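Local atomic coordinates of 3-dehydroshikimate dehydratase (PDB entry 5HMQ), a protein that catalyses the metal-dependent dehydration of 3-dehydroshikimate to protocatechuate, a step in the degradation of quinate and shikimate. Residues His354-Phe357 with Glu358-Pro362; Glu592-Glu595 with Glu596-Phe600; Asp306-Val309 with Gly310-Gly314. One frame throughout, in Å; residues are numbered along the deposited sequence.

Contact 1: residues His354-Phe357 with Glu358-Pro362; sequences HNFF and EAHGP
The C-terminal end of helix 352-360, in the first VOC-type domain, brings His-354 beside Glu-358 and sets His-360 against one face of Phe-356, one turn apart in each case. His-354 and Glu-358 run alongside each other; His-354 NE2 meets Glu-358 OE2 at the edge of the imidazole in a bent, weak bond of 3.2 Å, with the carboxylate nearly perpendicular to the ring. His-354 ND1 receives the backbone N-H of Tyr-350, so the proton is probably on NE2. The Phe-356 and His-360 planes are 36° apart, and His-360 ND1 stands 3.4 Å above the centre of the phenyl ring. His-360 CG lies beside its own backbone N (chi1 -60°), which lets ND1 also reach back weakly to Phe-356 O, 3.3 Å off; NE2 bonds to Asp-245 O of the second subunit. Both at once would need a protonated ring, so the weak ND1 bond is the less certain. Phe-357 lays its ring along the chain's exit, CE1 3.8 Å from Pro-362 CD. Phe-357 O takes Gly-361 N at 2.6 Å; Pro-362 has no N-H to continue the series. A positive-phi glycine after the last helical residue, then proline, is a familiar helix C-terminal stop.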
loop_
_atom_site.group_PDB
_atom_site.type_symbol
_atom_site.label_atom_id
_atom_site.label_comp_id
_atom_site.label_asym_id
_atom_site.label_seq_id
_atom_site.Cartn_x
_atom_site.Cartn_y
_atom_site.Cartn_z
ATOM N N HIS C 354 15.901 2.079 21.025
ATOM C CA HIS C 354 15.469 0.739 21.417
ATOM C C HIS C 354 14.118 0.389 20.804
ATOM O O HIS C 354 13.918 -0.736 20.332
ATOM C CB HIS C 354 15.416 0.626 22.941
ATOM C CG HIS C 354 15.145 -0.761 23.435
ATOM N ND1 HIS C 354 14.631 -1.019 24.687
ATOM C CD2 HIS C 354 15.320 -1.969 22.845
ATOM C CE1 HIS C 354 14.497 -2.324 24.847
ATOM N NE2 HIS C 354 14.908 -2.923 23.745
ATOM N N ASN C 355 13.176 1.334 20.812
ATOM C CA ASN C 355 11.903 1.111 20.133
ATOM C C ASN C 355 12.121 0.814 18.655
ATOM O O ASN C 355 11.522 -0.116 18.100
ATOM C CB ASN C 355 10.991 2.327 20.310
ATOM C CG ASN C 355 10.525 2.505 21.742
ATOM O OD1 ASN C 355 10.595 1.578 22.551
ATOM N ND2 ASN C 355 10.050 3.702 22.065
ATOM N N PHE C 356 12.991 1.593 18.005
ATOM C CA PHE C 356 13.262 1.389 16.586
ATOM C C PHE C 356 13.888 0.022 16.335
ATOM O O PHE C 356 13.554 -0.649 15.351
ATOM C CB PHE C 356 14.174 2.502 16.070
ATOM C CG PHE C 356 14.030 2.777 14.601
ATOM C CD1 PHE C 356 14.758 2.050 13.673
ATOM C CD2 PHE C 356 13.169 3.760 14.149
ATOM C CE1 PHE C 356 14.631 2.302 12.321
ATOM C CE2 PHE C 356 13.035 4.016 12.798
ATOM C CZ PHE C 356 13.767 3.286 11.883
ATOM N N PHE C 357 14.792 -0.409 17.218
ATOM C CA PHE C 357 15.400 -1.727 17.072
ATOM C C PHE C 357 14.366 -2.834 17.242
ATOM O O PHE C 357 14.360 -3.807 16.481
ATOM C CB PHE C 357 16.541 -1.893 18.076
ATOM C CG PHE C 357 17.084 -3.293 18.151
ATOM C CD1 PHE C 357 17.832 -3.819 17.109
ATOM C CD2 PHE C 357 16.852 -4.081 19.267
ATOM C CE1 PHE C 357 18.335 -5.108 17.176
ATOM C CE2 PHE C 357 17.352 -5.370 19.343
ATOM C CZ PHE C 357 18.095 -5.885 18.296
ATOM N N GLU C 358 13.488 -2.708 18.239
ATOM C CA GLU C 358 12.459 -3.723 18.435
ATOM C C GLU C 358 11.455 -3.724 17.288
ATOM O O GLU C 358 10.928 -4.782 16.925
ATOM C CB GLU C 358 11.747 -3.500 19.769
ATOM C CG GLU C 358 12.629 -3.709 21.000
ATOM C CD GLU C 358 13.138 -5.133 21.141
ATOM O OE1 GLU C 358 12.416 -6.074 20.745
ATOM O OE2 GLU C 358 14.262 -5.314 21.659
ATOM N N ALA C 359 11.176 -2.550 16.714
ATOM C CA ALA C 359 10.209 -2.442 15.628
ATOM C C ALA C 359 10.772 -2.894 14.284
ATOM O O ALA C 359 10.002 -3.305 13.409
ATOM C CB ALA C 359 9.699 -1.004 15.520
ATOM N N HIS C 360 12.087 -2.771 14.071
ATOM C CA HIS C 360 12.678 -3.045 12.765
ATOM C C HIS C 360 13.868 -3.998 12.785
ATOM O O HIS C 360 14.245 -4.496 11.718
ATOM C CB HIS C 360 13.134 -1.741 12.091
ATOM C CG HIS C 360 12.033 -0.754 11.856
ATOM N ND1 HIS C 360 11.799 0.313 12.695
ATOM C CD2 HIS C 360 11.110 -0.666 10.868
ATOM C CE1 HIS C 360 10.779 1.016 12.237
ATOM N NE2 HIS C 360 10.343 0.443 11.129
ATOM N N GLY C 361 14.456 -4.281 13.944
ATOM C CA GLY C 361 15.699 -5.014 14.008
ATOM C C GLY C 361 16.879 -4.074 13.858
ATOM O O GLY C 361 16.741 -2.853 13.985
ATOM N N PRO C 362 18.065 -4.619 13.584
ATOM C CA PRO C 362 19.232 -3.758 13.334
ATOM C C PRO C 362 19.008 -2.919 12.087
ATOM O O PRO C 362 18.775 -3.445 10.997
ATOM C CB PRO C 362 20.384 -4.755 13.162
ATOM C CG PRO C 362 19.731 -6.041 12.794
ATOM C CD PRO C 362 18.384 -6.050 13.449
#

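Contact 2: residues Glu592-Glu595 with Glu596-Phe600; sequences EPFE and ERFFF
Phe-594 and Phe-598 form the tight side of this turn. Their side chains run side by side, and the rings are nearly parallel (19°) but slid so far that they barely overlap, their centroids 5.5 Å apart. Contact is made by Phe-594 CD2 on Phe-598 CZ, 3.7 Å apart. With chi1 at 47°, Phe-598 tucks CG in over its own main chain, which brings the ring alongside Phe-594. One face of Phe-594 carries CG of its neighbour Glu-595, Trp-316 meets the ring edge-to-face, and Leu-313 touches both phenylalanines. This is the tip of a beta-hairpin joining the antiparallel strands 585-590 and 599-606 of the second VOC-type domain. Arg-597 N bonds to Phe-594 O at 3.2 Å round a type I' turn with Glu-595 and Glu-596 at its corners; Phe-594 N bonds to Phe-598 O at 2.7 Å, leaving Arg-597 as an additional residue before the strands pair. Just beyond, the Phe-599 ring stacks on His-523, a magnesium ligand. Arg-597 is constrained too: its CG lies 3.2 Å from Glu-595 O, its buried NE has no partner, and NH2 runs to Glu-206 of the second subunit. Glu-595 turns its carboxylate to a salt bridge with Arg-312, of doubtful exact geometry. The loose side, toward solvent, is Glu-596, exposed, its CB and CG resting on the carbonyl of Glu-595.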
loop_
_atom_site.group_PDB
_atom_site.type_symbol
_atom_site.label_atom_id
_atom_site.label_comp_id
_atom_site.label_asym_id
_atom_site.label_seq_id
_atom_site.Cartn_x
_atom_site.Cartn_y
_atom_site.Cartn_z
ATOM N N GLU C 592 28.594 -8.967 1.481
ATOM C CA GLU C 592 27.343 -9.664 1.704
ATOM C C GLU C 592 26.460 -8.823 2.623
ATOM O O GLU C 592 26.952 -7.947 3.337
ATOM C CB GLU C 592 27.593 -11.037 2.323
ATOM C CG GLU C 592 28.312 -12.013 1.411
ATOM C CD GLU C 592 28.587 -13.341 2.090
ATOM O OE1 GLU C 592 28.704 -13.362 3.333
ATOM O OE2 GLU C 592 28.694 -14.364 1.379
ATOM N N PRO C 593 25.148 -9.056 2.608
ATOM C CA PRO C 593 24.270 -8.315 3.519
ATOM C C PRO C 593 24.604 -8.620 4.972
ATOM O O PRO C 593 24.889 -9.763 5.336
ATOM C CB PRO C 593 22.868 -8.813 3.146
ATOM C CG PRO C 593 23.002 -9.313 1.751
ATOM C CD PRO C 593 24.382 -9.885 1.660
ATOM N N PHE C 594 24.578 -7.579 5.802
ATOM C CA PHE C 594 24.734 -7.752 7.241
ATOM C C PHE C 594 23.434 -8.305 7.808
ATOM O O PHE C 594 22.446 -7.575 7.942
ATOM C CB PHE C 594 25.108 -6.432 7.914
ATOM C CG PHE C 594 25.103 -6.499 9.418
ATOM C CD1 PHE C 594 26.179 -7.038 10.106
ATOM C CD2 PHE C 594 24.023 -6.019 10.144
ATOM C CE1 PHE C 594 26.175 -7.100 11.487
ATOM C CE2 PHE C 594 24.015 -6.077 11.524
ATOM C CZ PHE C 594 25.091 -6.619 12.197
ATOM N N GLU C 595 23.443 -9.594 8.148
ATOM C CA GLU C 595 22.296 -10.285 8.733
ATOM C C GLU C 595 21.012 -10.007 7.952
ATOM O O GLU C 595 19.985 -9.609 8.507
ATOM C CB GLU C 595 22.145 -9.920 10.210
ATOM C CG GLU C 595 23.355 -10.325 11.035
ATOM C CD GLU C 595 23.138 -10.173 12.521
ATOM O OE1 GLU C 595 21.982 -9.948 12.940
ATOM O OE2 GLU C 595 24.128 -10.276 13.274
ATOM N N GLU C 596 21.095 -10.212 6.635
ATOM C CA GLU C 596 19.948 -10.206 5.727
ATOM C C GLU C 596 19.265 -8.841 5.642
ATOM O O GLU C 596 18.065 -8.757 5.369
ATOM C CB GLU C 596 18.932 -11.287 6.115
ATOM C CG GLU C 596 19.538 -12.671 6.336
ATOM C CD GLU C 596 19.920 -13.380 5.042
ATOM O OE1 GLU C 596 19.835 -12.759 3.965
ATOM O OE2 GLU C 596 20.304 -14.564 5.109
ATOM N N ARG C 597 20.016 -7.760 5.854
ATOM C CA ARG C 597 19.479 -6.418 5.663
ATOM C C ARG C 597 20.355 -5.626 4.705
ATOM O O ARG C 597 20.451 -5.952 3.517
ATOM C CB ARG C 597 19.368 -5.673 6.995
ATOM C CG ARG C 597 19.128 -6.564 8.185
ATOM C CD ARG C 597 17.790 -6.289 8.828
ATOM N NE ARG C 597 17.522 -7.244 9.898
ATOM C CZ ARG C 597 16.388 -7.300 10.588
ATOM N NH1 ARG C 597 15.407 -6.450 10.322
ATOM N NH2 ARG C 597 16.237 -8.207 11.543
ATOM N N PHE C 598 21.000 -4.585 5.222
ATOM C CA PHE C 598 21.858 -3.740 4.410
ATOM C C PHE C 598 23.221 -4.385 4.200
ATOM O O PHE C 598 23.704 -5.163 5.028
ATOM C CB PHE C 598 22.030 -2.373 5.075
ATOM C CG PHE C 598 22.357 -2.448 6.543
ATOM C CD1 PHE C 598 23.665 -2.601 6.974
ATOM C CD2 PHE C 598 21.350 -2.364 7.492
ATOM C CE1 PHE C 598 23.963 -2.671 8.324
ATOM C CE2 PHE C 598 21.641 -2.433 8.842
ATOM C CZ PHE C 598 22.949 -2.587 9.258
ATOM N N PHE C 599 23.838 -4.053 3.071
ATOM C CA PHE C 599 25.219 -4.410 2.792
ATOM C C PHE C 599 26.018 -3.131 2.581
ATOM O O PHE C 599 25.474 -2.025 2.583
ATOM C CB PHE C 599 25.327 -5.339 1.570
ATOM C CG PHE C 599 24.731 -4.773 0.309
ATOM C CD1 PHE C 599 23.382 -4.931 0.030
ATOM C CD2 PHE C 599 25.528 -4.119 -0.618
ATOM C CE1 PHE C 599 22.832 -4.424 -1.135
ATOM C CE2 PHE C 599 24.986 -3.614 -1.788
ATOM C CZ PHE C 599 23.637 -3.765 -2.045
ATOM N N PHE C 600 27.327 -3.285 2.416
ATOM C CA PHE C 600 28.211 -2.146 2.239
ATOM C C PHE C 600 28.862 -2.196 0.865
ATOM O O PHE C 600 28.937 -3.247 0.222
ATOM C CB PHE C 600 29.285 -2.097 3.331
ATOM C CG PHE C 600 28.734 -1.860 4.706
ATOM C CD1 PHE C 600 28.390 -2.923 5.520
ATOM C CD2 PHE C 600 28.551 -0.572 5.180
ATOM C CE1 PHE C 600 27.881 -2.707 6.787
ATOM C CE2 PHE C 600 28.041 -0.350 6.447
ATOM C CZ PHE C 600 27.705 -1.419 7.250
#

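Contact 3: residues Asp306-Val309 with Gly310-Gly314; sequences DEAV and GARLG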
loop_
_atom_site.group_PDB
_atom_site.type_symbol
_atom_site.label_atom_id
_atom_site.label_comp_id
_atom_site.label_asym_id
_atom_site.label_seq_id
_atom_site.Cartn_x
_atom_site.Cartn_y
_atom_site.Cartn_z
ATOM N N ASP C 306 20.983 -3.857 19.653
ATOM C CA ASP C 306 21.204 -4.284 21.023
ATOM C C ASP C 306 22.691 -4.596 21.197
ATOM O O ASP C 306 23.497 -4.397 20.285
ATOM C CB ASP C 306 20.296 -5.467 21.382
ATOM C CG ASP C 306 20.571 -6.716 20.553
ATOM O OD1 ASP C 306 21.557 -6.747 19.789
ATOM O OD2 ASP C 306 19.778 -7.677 20.667
ATOM N N GLU C 307 23.063 -5.083 22.381
ATOM C CA GLU C 307 24.483 -5.273 22.658
ATOM C C GLU C 307 25.068 -6.411 21.828
ATOM O O GLU C 307 26.222 -6.338 21.395
ATOM C CB GLU C 307 24.700 -5.532 24.148
ATOM C CG GLU C 307 25.890 -4.781 24.734
ATOM C CD GLU C 307 25.611 -3.298 24.924
ATOM O OE1 GLU C 307 26.472 -2.474 24.545
ATOM O OE2 GLU C 307 24.529 -2.963 25.448
ATOM N N ALA C 308 24.282 -7.456 21.568
ATOM C CA ALA C 308 24.781 -8.591 20.797
ATOM C C ALA C 308 24.981 -8.214 19.335
ATOM O O ALA C 308 26.080 -8.361 18.789
ATOM C CB ALA C 308 23.823 -9.779 20.927
ATOM N N VAL C 309 23.922 -7.731 18.679
ATOM C CA VAL C 309 24.039 -7.358 17.273
ATOM C C VAL C 309 24.909 -6.119 17.114
ATOM O O VAL C 309 25.621 -5.978 16.113
ATOM C CB VAL C 309 22.642 -7.152 16.654
ATOM C CG1 VAL C 309 22.745 -7.009 15.144
ATOM C CG2 VAL C 309 21.722 -8.306 17.017
ATOM N N GLY C 310 24.887 -5.213 18.096
ATOM C CA GLY C 310 25.710 -4.018 18.000
ATOM C C GLY C 310 27.192 -4.334 18.018
ATOM O O GLY C 310 27.979 -3.707 17.305
ATOM N N ALA C 311 27.592 -5.308 18.836
ATOM C CA ALA C 311 28.979 -5.750 18.826
ATOM C C ALA C 311 29.314 -6.425 17.504
ATOM O O ALA C 311 30.417 -6.255 16.971
ATOM C CB ALA C 311 29.245 -6.691 19.999
ATOM N N ARG C 312 28.369 -7.198 16.963
ATOM C CA ARG C 312 28.587 -7.857 15.682
ATOM C C ARG C 312 28.699 -6.838 14.553
ATOM O O ARG C 312 29.533 -6.988 13.653
ATOM C CB ARG C 312 27.445 -8.837 15.412
ATOM C CG ARG C 312 27.878 -10.193 14.897
ATOM C CD ARG C 312 26.728 -11.190 14.943
ATOM N NE ARG C 312 26.110 -11.251 16.266
ATOM C CZ ARG C 312 24.833 -10.974 16.512
ATOM N NH1 ARG C 312 24.020 -10.627 15.525
ATOM N NH2 ARG C 312 24.365 -11.056 17.750
ATOM N N LEU C 313 27.871 -5.791 14.590
ATOM C CA LEU C 313 27.975 -4.735 13.588
ATOM C C LEU C 313 29.266 -3.947 13.756
ATOM O O LEU C 313 29.895 -3.556 12.765
ATOM C CB LEU C 313 26.762 -3.808 13.668
ATOM C CG LEU C 313 26.685 -2.712 12.605
ATOM C CD1 LEU C 313 26.739 -3.313 11.209
ATOM C CD2 LEU C 313 25.423 -1.881 12.784
ATOM N N GLY C 314 29.674 -3.705 15.003
ATOM C CA GLY C 314 30.946 -3.046 15.240
ATOM C C GLY C 314 32.124 -3.831 14.699
ATOM O O GLY C 314 33.074 -3.249 14.177
#
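The Arg-312 guanidinium lies with one face against the helix backbone: Val-309 CA sits 3.4 Å above the plane, offset toward the rim, and Ala-308 O lies over that same face. At the rim, Ala-308 CB is 3.5 Å from Arg-312 NH2. Val-309 CG2, 3.6 Å from Arg-312 NH1, lies out from that nitrogen and above the plane, on the covered face, while the edge at NH1 faces the Glu-595 carboxylate. The side chain gets there by bending at chi3 (-53°), which folds its end back toward the preceding turn. Although Ala-308 O is close to NH2, that N-H group is badly aimed for a bond; the carbonyl is used instead by Arg-312 N, 3.2 Å from Ala-308 O. The second flat group is the Asp-306 carboxylate, whose OD1 receives Val-309 N at 2.8 Å, nearly in line with its C-O bond, while the main-chain O of Asp-306 takes Gly-310 N at 2.7 Å. Asp-306 is thus the N-cap of helix 307-319 in the first VOC-type domain, its OD1 taking the N-H of the third helical residue, as aspartate does at many alpha-helix N termini.

Overall arrangement
Going from the N terminus, contact 3 comes first, at the start of helix 307-319; contact 1 follows at the end of helix 352-360, and contact 2 closes the hairpin before strand 599-606. Each is local, two helix ends and a hairpin turn, so the three run in series, with no nesting or crossing. They nevertheless meet in space. Asp-306 OD2 lies 3.4 Å from Phe-357 CZ, and Pro-362 packs on Val-309, joining contacts 3 and 1 within the first VOC-type domain. Contact 2, from the second such domain, touches both: Phe-594 rests on Leu-313 and Val-309, while Arg-597 packs on Pro-362. The hairpin tip thus ties the two C-terminal domains together.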